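Local coordinates for Bse634I restriction endonuclease (Geobacillus stearothermophilus, PDB 1KNV), which probably cuts double-stranded DNA at a specific recognition sequence, as a metal-dependent type II restriction endonuclease of the PDDEXK superfamily, at residues Cys186-Leu191 against His222-Tyr227; Phe112-Ile115 against Thr120-Lys123; Ile215-Phe220 against Ala270-Phe275; Lys153-Ser158 against Lys180-Lys185. One frame throughout, in Å; residues are numbered along the deposited sequence.

Contact 1: residues Cys186-Leu191 against His222-Tyr227; sequences CKWDSL and HLKMRY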
# COMPACT_ATOMS: atom_id res chain seq x y z
N CYS B 186 10.79 23.80 10.21
CA CYS B 186 11.19 22.86 9.17
C CYS B 186 10.08 22.16 8.41
O CYS B 186 9.19 21.57 9.00
CB CYS B 186 12.11 21.81 9.77
SG CYS B 186 13.58 22.51 10.44
N LYS B 187 10.17 22.23 7.09
CA LYS B 187 9.21 21.56 6.23
C LYS B 187 9.62 20.10 6.39
O LYS B 187 10.82 19.80 6.46
CB LYS B 187 9.39 21.99 4.77
CG LYS B 187 8.89 23.40 4.46
CD LYS B 187 9.26 23.81 3.03
CE LYS B 187 8.86 22.73 2.01
NZ LYS B 187 9.05 23.16 0.59
N TRP B 188 8.65 19.21 6.47
CA TRP B 188 8.94 17.80 6.67
C TRP B 188 9.97 17.22 5.71
O TRP B 188 10.81 16.42 6.13
CB TRP B 188 7.65 16.98 6.58
CG TRP B 188 7.19 16.77 5.19
CD1 TRP B 188 6.51 17.65 4.40
CD2 TRP B 188 7.40 15.60 4.40
NE1 TRP B 188 6.28 17.09 3.16
CE2 TRP B 188 6.82 15.83 3.13
CE3 TRP B 188 8.03 14.37 4.63
CZ2 TRP B 188 6.85 14.88 2.12
CZ3 TRP B 188 8.05 13.43 3.62
CH2 TRP B 188 7.47 13.69 2.38
N ASP B 189 9.91 17.60 4.44
CA ASP B 189 10.86 17.06 3.47
C ASP B 189 12.19 17.82 3.43
O ASP B 189 12.98 17.66 2.50
CB ASP B 189 10.24 17.01 2.07
CG ASP B 189 9.80 18.36 1.57
OD1 ASP B 189 9.61 18.47 0.35
OD2 ASP B 189 9.64 19.30 2.38
N SER B 190 12.43 18.62 4.46
CA SER B 190 13.67 19.39 4.52
C SER B 190 14.79 18.61 5.23
O SER B 190 15.94 18.98 5.14
CB SER B 190 13.45 20.73 5.23
OG SER B 190 12.78 21.64 4.38
N LEU B 191 14.45 17.53 5.92
CA LEU B 191 15.45 16.70 6.60
C LEU B 191 16.02 15.82 5.52
O LEU B 191 15.29 15.31 4.73
CB LEU B 191 14.86 15.72 7.52
CG LEU B 191 13.78 16.38 8.29
CD1 LEU B 191 13.16 15.32 8.95
CD2 LEU B 191 14.31 17.30 9.28
N HIS B 222 5.49 7.35 6.23
CA HIS B 222 4.10 7.67 6.53
C HIS B 222 3.84 9.09 6.03
O HIS B 222 2.82 9.35 5.40
CB HIS B 222 3.83 7.59 8.04
CG HIS B 222 2.46 8.05 8.42
ND1 HIS B 222 2.16 9.36 8.72
CD2 HIS B 222 1.28 7.37 8.52
CE1 HIS B 222 0.86 9.48 8.97
NE2 HIS B 222 0.32 8.28 8.85
N LEU B 223 4.76 10.01 6.31
CA LEU B 223 4.59 11.38 5.84
C LEU B 223 4.55 11.46 4.32
O LEU B 223 3.83 12.29 3.78
CB LEU B 223 5.70 12.27 6.40
CG LEU B 223 5.56 12.54 7.89
CD1 LEU B 223 6.70 13.44 8.34
CD2 LEU B 223 4.19 13.20 8.15
N LYS B 224 5.32 10.62 3.62
CA LYS B 224 5.31 10.63 2.15
C LYS B 224 3.92 10.29 1.61
O LYS B 224 3.52 10.84 0.59
CB LYS B 224 6.31 9.64 1.57
CG LYS B 224 7.75 10.01 1.83
CD LYS B 224 8.69 8.93 1.31
CE LYS B 224 8.59 8.80 -0.20
NZ LYS B 224 9.49 7.73 -0.70
N MET B 225 3.21 9.39 2.28
CA MET B 225 1.86 9.00 1.85
C MET B 225 0.84 10.10 2.17
O MET B 225 -0.08 10.35 1.39
CB MET B 225 1.44 7.66 2.47
CG MET B 225 2.08 6.45 1.78
SD MET B 225 1.26 4.85 2.08
CE MET B 225 2.46 3.70 1.38
N ARG B 226 0.99 10.73 3.33
CA ARG B 226 0.12 11.84 3.71
C ARG B 226 0.21 13.02 2.75
O ARG B 226 -0.81 13.56 2.32
CB ARG B 226 0.44 12.30 5.12
CG ARG B 226 0.23 11.23 6.19
CD ARG B 226 -1.24 10.81 6.33
NE ARG B 226 -2.08 11.83 6.96
CZ ARG B 226 -2.13 12.10 8.27
NH1 ARG B 226 -1.38 11.43 9.13
NH2 ARG B 226 -2.94 13.03 8.72
N TYR B 227 1.43 13.41 2.40
CA TYR B 227 1.68 14.54 1.51
C TYR B 227 1.74 14.14 0.04
O TYR B 227 1.84 15.00 -0.83
CB TYR B 227 3.00 15.22 1.86
CG TYR B 227 2.98 16.11 3.09
CD1 TYR B 227 3.49 15.66 4.31
CD2 TYR B 227 2.47 17.41 3.02
CE1 TYR B 227 3.50 16.49 5.42
CE2 TYR B 227 2.48 18.24 4.14
CZ TYR B 227 3.00 17.77 5.33
OH TYR B 227 3.01 18.60 6.42
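Two first torsions set Trp-188 and Tyr-227 face to face. At Trp-188, chi1 of 77° places CG between the backbone N and the carbonyl carbon and turns the indole toward helix 203-227; at Tyr-227, chi1 of -76° keeps CG beside the backbone N and turns the phenol back to meet it. The result is an offset stack between the five-membered ring of Trp-188 and the Tyr-227 ring, centroids 3.9 Å apart and planes only 5° from parallel. Trp-188 NE1 lies 3.3 Å from Tyr-227 CD1, and Trp-188 CD1 lies 3.4 Å from Tyr-227 CE1. The benzo half of the indole extends beyond the phenol, one turn back along the helix, where Trp-188 CE3 meets Leu-223 CB at 3.6 Å. Lys-224 crosses at the rim: its CG reaches Trp-188 CH2 at 3.7 Å, near the indole plane, while its amino group leads away to a weak bond with Pro-230 O. Asp-189 CB, from the same loop, lies over the opposite indole face. Tyrosine suits its place because its ring can be used on both faces, with Trp-188 over one and the cation of Lys-123 over the other, while its hydroxyl bonds Thr-120 OG1. Across the helix, His-222 meets Trp-228 of the second subunit edge to face. Since the two stacked planes are nearly parallel, the indole N-H runs alongside the phenol face instead of pointing into it; the contact therefore rests on dispersion and ring stacking, with its polar bonding handed to residues outside.

Contact 2: residues Phe112-Ile115 against Thr120-Lys123; sequences FRKI and TREK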
# COMPACT_ATOMS: atom_id res chain seq x y z
N PHE B 112 13.07 16.02 18.60
CA PHE B 112 13.43 16.61 17.30
C PHE B 112 12.21 16.93 16.44
O PHE B 112 12.25 17.85 15.62
CB PHE B 112 14.37 15.68 16.52
CG PHE B 112 13.66 14.64 15.67
CD1 PHE B 112 13.41 14.88 14.33
CD2 PHE B 112 13.23 13.44 16.23
CE1 PHE B 112 12.73 13.94 13.54
CE2 PHE B 112 12.56 12.50 15.46
CZ PHE B 112 12.31 12.75 14.11
N ARG B 113 11.13 16.17 16.64
CA ARG B 113 9.90 16.38 15.89
C ARG B 113 9.36 17.80 16.03
O ARG B 113 8.61 18.27 15.19
CB ARG B 113 8.85 15.36 16.34
CG ARG B 113 9.18 13.96 15.85
CD ARG B 113 8.38 12.91 16.57
NE ARG B 113 6.95 13.12 16.47
CZ ARG B 113 6.04 12.27 16.93
NH1 ARG B 113 6.45 11.15 17.53
NH2 ARG B 113 4.75 12.53 16.81
N LYS B 114 9.78 18.49 17.09
CA LYS B 114 9.35 19.85 17.32
C LYS B 114 9.97 20.83 16.33
O LYS B 114 9.61 22.01 16.33
CB LYS B 114 9.69 20.25 18.76
CG LYS B 114 8.85 19.49 19.78
CD LYS B 114 9.47 19.49 21.16
CE LYS B 114 9.49 20.87 21.76
NZ LYS B 114 10.15 20.86 23.10
N ILE B 115 10.89 20.37 15.49
CA ILE B 115 11.48 21.27 14.50
C ILE B 115 10.55 21.37 13.29
O ILE B 115 10.65 22.28 12.48
CB ILE B 115 12.88 20.80 14.01
CG1 ILE B 115 12.78 19.52 13.18
CG2 ILE B 115 13.81 20.59 15.21
CD1 ILE B 115 14.07 19.18 12.44
N THR B 120 2.87 19.62 9.52
CA THR B 120 3.45 18.29 9.67
C THR B 120 3.18 17.68 11.05
O THR B 120 2.81 16.52 11.15
CB THR B 120 4.96 18.33 9.41
OG1 THR B 120 5.19 18.75 8.05
CG2 THR B 120 5.58 16.96 9.65
N ARG B 121 3.37 18.47 12.11
CA ARG B 121 3.12 17.98 13.47
C ARG B 121 1.66 17.55 13.71
O ARG B 121 1.39 16.59 14.41
CB ARG B 121 3.55 19.04 14.50
CG ARG B 121 5.04 19.36 14.44
CD ARG B 121 5.55 19.88 15.77
NE ARG B 121 5.47 18.86 16.81
CZ ARG B 121 5.48 19.13 18.12
NH1 ARG B 121 5.57 20.39 18.54
NH2 ARG B 121 5.39 18.14 19.00
N GLU B 122 0.72 18.27 13.11
CA GLU B 122 -0.69 17.93 13.23
C GLU B 122 -0.95 16.55 12.60
O GLU B 122 -1.72 15.75 13.12
CB GLU B 122 -1.55 19.00 12.55
CG GLU B 122 -2.20 19.99 13.50
CD GLU B 122 -2.59 21.30 12.83
OE1 GLU B 122 -3.02 21.28 11.65
OE2 GLU B 122 -2.47 22.36 13.49
N LYS B 123 -0.30 16.27 11.47
CA LYS B 123 -0.49 14.97 10.82
C LYS B 123 0.04 13.85 11.70
O LYS B 123 -0.56 12.78 11.78
CB LYS B 123 0.21 14.94 9.45
CG LYS B 123 -0.31 15.96 8.45
CD LYS B 123 0.11 15.60 7.04
CE LYS B 123 -0.16 16.72 6.08
NZ LYS B 123 -1.56 17.18 6.19
O HOH W 1 7.04 22.74 17.22
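Van der Waals packing joins Lys-114 to Arg-121, the guanidinium of the arginine lying with one face against the lysine chain. Lys-114 CG sits 3.4 Å above the guanidinium plane, toward its rim, and is 3.6 Å from Arg-121 NH1. A bend at chi3 of 65° swings the end of Arg-121 from the helix onto the 3-10 turn, and on the way its CD passes 3.5 Å from Arg-113 O. Arginine fits here because one flat group can pack on methylenes and still offer N-H groups around its edge.

The polar link is indirect. A water donates to Lys-114 O at 2.8 Å and accepts from Arg-121 NH1 at 3.1 Å, linking the guanidinium to a carbonyl that it does not bond directly. An alanine in place of Arg-121 would probably leave this water without its donor on the helix and uncover the Lys-114 methylenes.

The charged ends diverge. Lys-114 NZ stays 6.5 Å from Arg-121 NH1, its chain bending away toward Glu-183, and Arg-113 directs its guanidinium elsewhere, to a salt bridge with Glu-128 and a bond to Thr-142. Like charges thus lie apart, which probably eases their repulsion, while the uncharged parts of the chains touch.

In the fold, the turn at 112-115 leads into helix 118-131, so the contact folds this helix back on its own approach. Phe-112 packs on helix 203-227 through Leu-216, Ile-115 on strand 147-151 through Leu-148 and Ile-150, and Thr-120 meets helix 203-227 at Leu-223.

Contact 3: residues Ile215-Phe220 against Ala270-Phe275; sequences ILKSLF and AVDDIF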
# COMPACT_ATOMS: atom_id res chain seq x y z
N ILE B 215 12.31 3.06 12.95
CA ILE B 215 11.35 3.99 13.55
C ILE B 215 11.26 5.30 12.78
O ILE B 215 10.16 5.76 12.43
CB ILE B 215 11.70 4.30 15.03
CG1 ILE B 215 11.37 3.09 15.90
CG2 ILE B 215 10.92 5.50 15.53
CD1 ILE B 215 9.87 2.83 15.99
N LEU B 216 12.41 5.91 12.52
CA LEU B 216 12.44 7.18 11.81
C LEU B 216 12.08 7.07 10.33
O LEU B 216 11.31 7.87 9.80
CB LEU B 216 13.81 7.84 11.98
CG LEU B 216 14.14 8.22 13.43
CD1 LEU B 216 15.57 8.71 13.51
CD2 LEU B 216 13.16 9.29 13.92
N LYS B 217 12.64 6.08 9.64
CA LYS B 217 12.34 5.92 8.22
C LYS B 217 10.86 5.59 7.97
O LYS B 217 10.27 6.07 7.00
CB LYS B 217 13.22 4.83 7.59
CG LYS B 217 14.63 5.28 7.31
CD LYS B 217 15.32 4.25 6.44
CE LYS B 217 16.62 4.79 5.91
NZ LYS B 217 17.14 3.93 4.82
N SER B 218 10.26 4.76 8.82
CA SER B 218 8.87 4.43 8.61
C SER B 218 8.01 5.68 8.88
O SER B 218 6.99 5.90 8.21
CB SER B 218 8.45 3.28 9.52
OG SER B 218 8.58 3.61 10.89
N LEU B 219 8.43 6.50 9.83
CA LEU B 219 7.71 7.72 10.16
C LEU B 219 7.69 8.62 8.93
O LEU B 219 6.66 9.21 8.58
CB LEU B 219 8.39 8.46 11.32
CG LEU B 219 7.69 9.72 11.86
CD1 LEU B 219 6.45 9.32 12.63
CD2 LEU B 219 8.64 10.49 12.77
N PHE B 220 8.85 8.72 8.27
CA PHE B 220 9.00 9.54 7.08
C PHE B 220 8.18 8.96 5.93
O PHE B 220 7.58 9.69 5.15
CB PHE B 220 10.48 9.62 6.68
CG PHE B 220 10.79 10.72 5.70
CD1 PHE B 220 10.95 12.04 6.13
CD2 PHE B 220 10.96 10.44 4.34
CE1 PHE B 220 11.27 13.06 5.22
CE2 PHE B 220 11.28 11.45 3.43
CZ PHE B 220 11.44 12.76 3.87
N ALA B 270 17.59 -0.37 7.07
CA ALA B 270 17.10 0.42 8.17
C ALA B 270 18.16 1.49 8.38
O ALA B 270 17.85 2.62 8.73
CB ALA B 270 16.96 -0.45 9.41
N VAL B 271 19.42 1.12 8.16
CA VAL B 271 20.55 2.03 8.33
C VAL B 271 21.25 2.06 7.00
O VAL B 271 21.84 1.07 6.58
CB VAL B 271 21.54 1.50 9.40
CG1 VAL B 271 22.58 2.56 9.74
CG2 VAL B 271 20.78 1.13 10.66
N ASP B 272 21.16 3.19 6.31
CA ASP B 272 21.75 3.33 4.99
C ASP B 272 23.26 3.09 4.91
O ASP B 272 23.76 2.61 3.90
CB ASP B 272 21.39 4.70 4.45
CG ASP B 272 19.93 4.79 4.14
OD1 ASP B 272 19.52 4.18 3.13
OD2 ASP B 272 19.18 5.43 4.90
N ASP B 273 23.99 3.44 5.95
CA ASP B 273 25.42 3.20 5.94
C ASP B 273 25.96 3.40 7.34
O ASP B 273 25.32 4.03 8.19
CB ASP B 273 26.13 4.11 4.94
CG ASP B 273 27.45 3.53 4.45
OD1 ASP B 273 28.02 4.09 3.49
OD2 ASP B 273 27.94 2.51 5.01
N ILE B 274 27.13 2.84 7.58
CA ILE B 274 27.77 2.92 8.88
C ILE B 274 29.15 3.53 8.69
O ILE B 274 29.87 3.18 7.75
CB ILE B 274 27.85 1.51 9.52
CG1 ILE B 274 28.65 1.57 10.82
CG2 ILE B 274 28.43 0.52 8.53
CD1 ILE B 274 27.97 2.35 11.90
N PHE B 275 29.49 4.45 9.57
CA PHE B 275 30.77 5.15 9.50
C PHE B 275 31.63 4.84 10.71
O PHE B 275 31.12 4.42 11.76
CB PHE B 275 30.54 6.66 9.40
CG PHE B 275 29.79 7.08 8.16
CD1 PHE B 275 30.45 7.19 6.94
CD2 PHE B 275 28.42 7.34 8.21
CE1 PHE B 275 29.75 7.56 5.79
CE2 PHE B 275 27.72 7.70 7.07
CZ PHE B 275 28.39 7.82 5.86
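Lys-217 of helix 203-227 reaches the carboxylate of Asp-272 in a buried salt bridge. The modelled separation of 2.5 Å between Lys-217 NZ and Asp-272 OD2 is too short to take literally, and the place of OD2 is less sure; Asp-272 OD1 lies 2.9 Å from the same NZ. The lysine chain runs extended beyond CG, which gives it the length to span from helix to loop, and on the way CE passes 3.8 Å from Ala-270 O. The same NZ is held directly by two more partners, a salt bridge to Glu-268 OE1 and a hydrogen bond to Arg-269 O. In the next shell, Tyr-236 N of strand 235-240 bonds to Asp-272 OD2. Farther out, Ala-270 is tied by its backbone to Thr-254, and Asp-272 O receives Gln-136 NE2 of the fourth subunit. A leucine in place of Asp-272 would probably leave the Lys-217 ammonium with one acid fewer and Tyr-236 N without this acceptor. Two carboxylates and a carbonyl around one ammonium probably hold the lysine charged despite its burial, and the pairing probably ties the approach to strand 273-276 to the helix.

Contact 4: residues Lys153-Ser158 against Lys180-Lys185; sequences KDLIKS and KDIEGK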
# COMPACT_ATOMS: atom_id res chain seq x y z
N LYS B 153 17.11 26.57 2.80
CA LYS B 153 17.78 27.86 2.75
C LYS B 153 17.29 28.93 3.70
O LYS B 153 18.09 29.61 4.34
CB LYS B 153 17.75 28.41 1.32
CG LYS B 153 18.60 29.66 1.16
CD LYS B 153 18.69 30.13 -0.28
CE LYS B 153 19.52 31.40 -0.37
NZ LYS B 153 19.62 31.94 -1.76
N ASP B 154 15.98 29.09 3.82
CA ASP B 154 15.42 30.12 4.68
C ASP B 154 15.71 29.96 6.17
O ASP B 154 15.34 30.82 6.96
CB ASP B 154 13.91 30.24 4.44
CG ASP B 154 13.12 29.12 5.08
OD1 ASP B 154 13.73 28.22 5.69
OD2 ASP B 154 11.88 29.13 4.97
N LEU B 155 16.37 28.87 6.56
CA LEU B 155 16.69 28.65 7.97
C LEU B 155 18.08 29.18 8.33
O LEU B 155 18.44 29.25 9.51
CB LEU B 155 16.65 27.15 8.30
CG LEU B 155 15.32 26.43 8.22
CD1 LEU B 155 15.52 24.97 8.59
CD2 LEU B 155 14.33 27.07 9.15
N ILE B 156 18.84 29.55 7.30
CA ILE B 156 20.21 30.02 7.48
C ILE B 156 20.39 31.47 7.90
O ILE B 156 19.93 32.39 7.23
CB ILE B 156 21.01 29.78 6.18
CG1 ILE B 156 20.80 28.33 5.71
CG2 ILE B 156 22.49 30.09 6.40
CD1 ILE B 156 21.24 27.29 6.70
N LYS B 157 21.06 31.66 9.04
CA LYS B 157 21.35 32.99 9.57
C LYS B 157 22.83 33.25 9.32
O LYS B 157 23.65 32.33 9.39
CB LYS B 157 21.05 33.04 11.07
CG LYS B 157 19.61 32.68 11.41
CD LYS B 157 19.18 33.19 12.78
CE LYS B 157 19.98 32.57 13.91
NZ LYS B 157 19.55 33.09 15.25
N SER B 158 23.17 34.50 9.02
CA SER B 158 24.56 34.88 8.76
C SER B 158 25.53 34.47 9.87
O SER B 158 26.70 34.17 9.60
CB SER B 158 24.67 36.39 8.52
OG SER B 158 24.55 37.12 9.73
N LYS B 180 17.02 24.91 18.63
CA LYS B 180 16.05 25.88 19.13
C LYS B 180 15.73 26.98 18.11
O LYS B 180 14.61 27.48 18.09
CB LYS B 180 16.56 26.53 20.42
CG LYS B 180 16.70 25.61 21.62
CD LYS B 180 17.17 26.44 22.80
CE LYS B 180 17.36 25.62 24.06
NZ LYS B 180 17.83 26.49 25.18
N ASP B 181 16.69 27.34 17.27
CA ASP B 181 16.49 28.37 16.24
C ASP B 181 15.51 27.94 15.15
O ASP B 181 14.83 28.78 14.54
CB ASP B 181 17.81 28.72 15.55
CG ASP B 181 18.80 29.40 16.46
OD1 ASP B 181 18.59 29.38 17.69
OD2 ASP B 181 19.79 29.96 15.94
N ILE B 182 15.45 26.64 14.88
CA ILE B 182 14.58 26.15 13.83
C ILE B 182 13.32 25.46 14.31
O ILE B 182 12.59 24.90 13.50
CB ILE B 182 15.32 25.18 12.89
CG1 ILE B 182 15.72 23.93 13.66
CG2 ILE B 182 16.56 25.85 12.30
CD1 ILE B 182 16.32 22.88 12.78
N GLU B 183 13.05 25.50 15.62
CA GLU B 183 11.85 24.87 16.15
C GLU B 183 10.59 25.37 15.45
O GLU B 183 10.34 26.57 15.39
CB GLU B 183 11.74 25.10 17.66
CG GLU B 183 10.38 24.70 18.28
CD GLU B 183 10.41 24.66 19.81
OE1 GLU B 183 11.20 25.42 20.42
OE2 GLU B 183 9.64 23.86 20.41
N GLY B 184 9.81 24.42 14.92
CA GLY B 184 8.56 24.72 14.24
C GLY B 184 8.71 25.33 12.87
O GLY B 184 7.72 25.73 12.26
N LYS B 185 9.93 25.39 12.36
CA LYS B 185 10.19 26.00 11.06
C LYS B 185 10.54 25.07 9.90
O LYS B 185 10.59 25.50 8.76
CB LYS B 185 11.35 26.99 11.18
CG LYS B 185 11.18 28.17 12.13
CD LYS B 185 12.52 28.88 12.28
CE LYS B 185 12.38 30.28 12.86
NZ LYS B 185 11.62 30.27 14.14
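The CA atoms of Leu-155 and Ile-182, 6.7 Å apart, are the nearest across the contact, between a short 3-10 turn at 153-155 and a type II beta turn at 182-185, closed by Lys-185 N to Ile-182 O at 2.9 Å. Gly-184 fits the third place of that turn, its phi of 74° being costly for residues with a CB. Leu-155 carries the apolar part with both branches: CD1 meets Ile-182 CG2 at 4.0 Å, the two side chains crossing at about a right angle, and CD2 lies 3.6 Å from Lys-185 CB. Lys-185 thus lends its inner methylenes to the leucine while its amino end leads away. At the margin, Lys-157 NZ and Asp-181 OD2 form a salt bridge at 3.2 Å, weak as a hydrogen bond; a bend at chi3 of -63° turns the lysine's end, and its CE also comes to 3.3 Å from Asp-181 OD2. That oxygen has a further partner in Tyr-160 OH. The loops flank helix 169-176 in sequence, and beneath them Leu-155 and Ile-182 both rest on Leu-100 of strand 99-103 and Ile-150 of strand 147-151, Ile-182 also touching Ile-102.

Contact 3 alone has all its touching residues buried, and there charge is matched by charge; contacts 1, 2 and 4 are partly buried and nearer the surface, built on ring stacking, on packing with a water bridge, and on an apolar pair with a marginal ion pair. Contacts 1 and 3 share helix 203-227 and meet where Trp-188 touches Phe-220. Contact 2 joins contact 1 through Thr-120 to Tyr-227 and Ile-115 O to Cys-186 N, and contact 4 through Lys-114 O to Gly-184 N. The loop before strand 191-198 serves contacts 4 and 1 in turn, whereas contacts 3 and 4 remain about 13 Å apart at their nearest atoms.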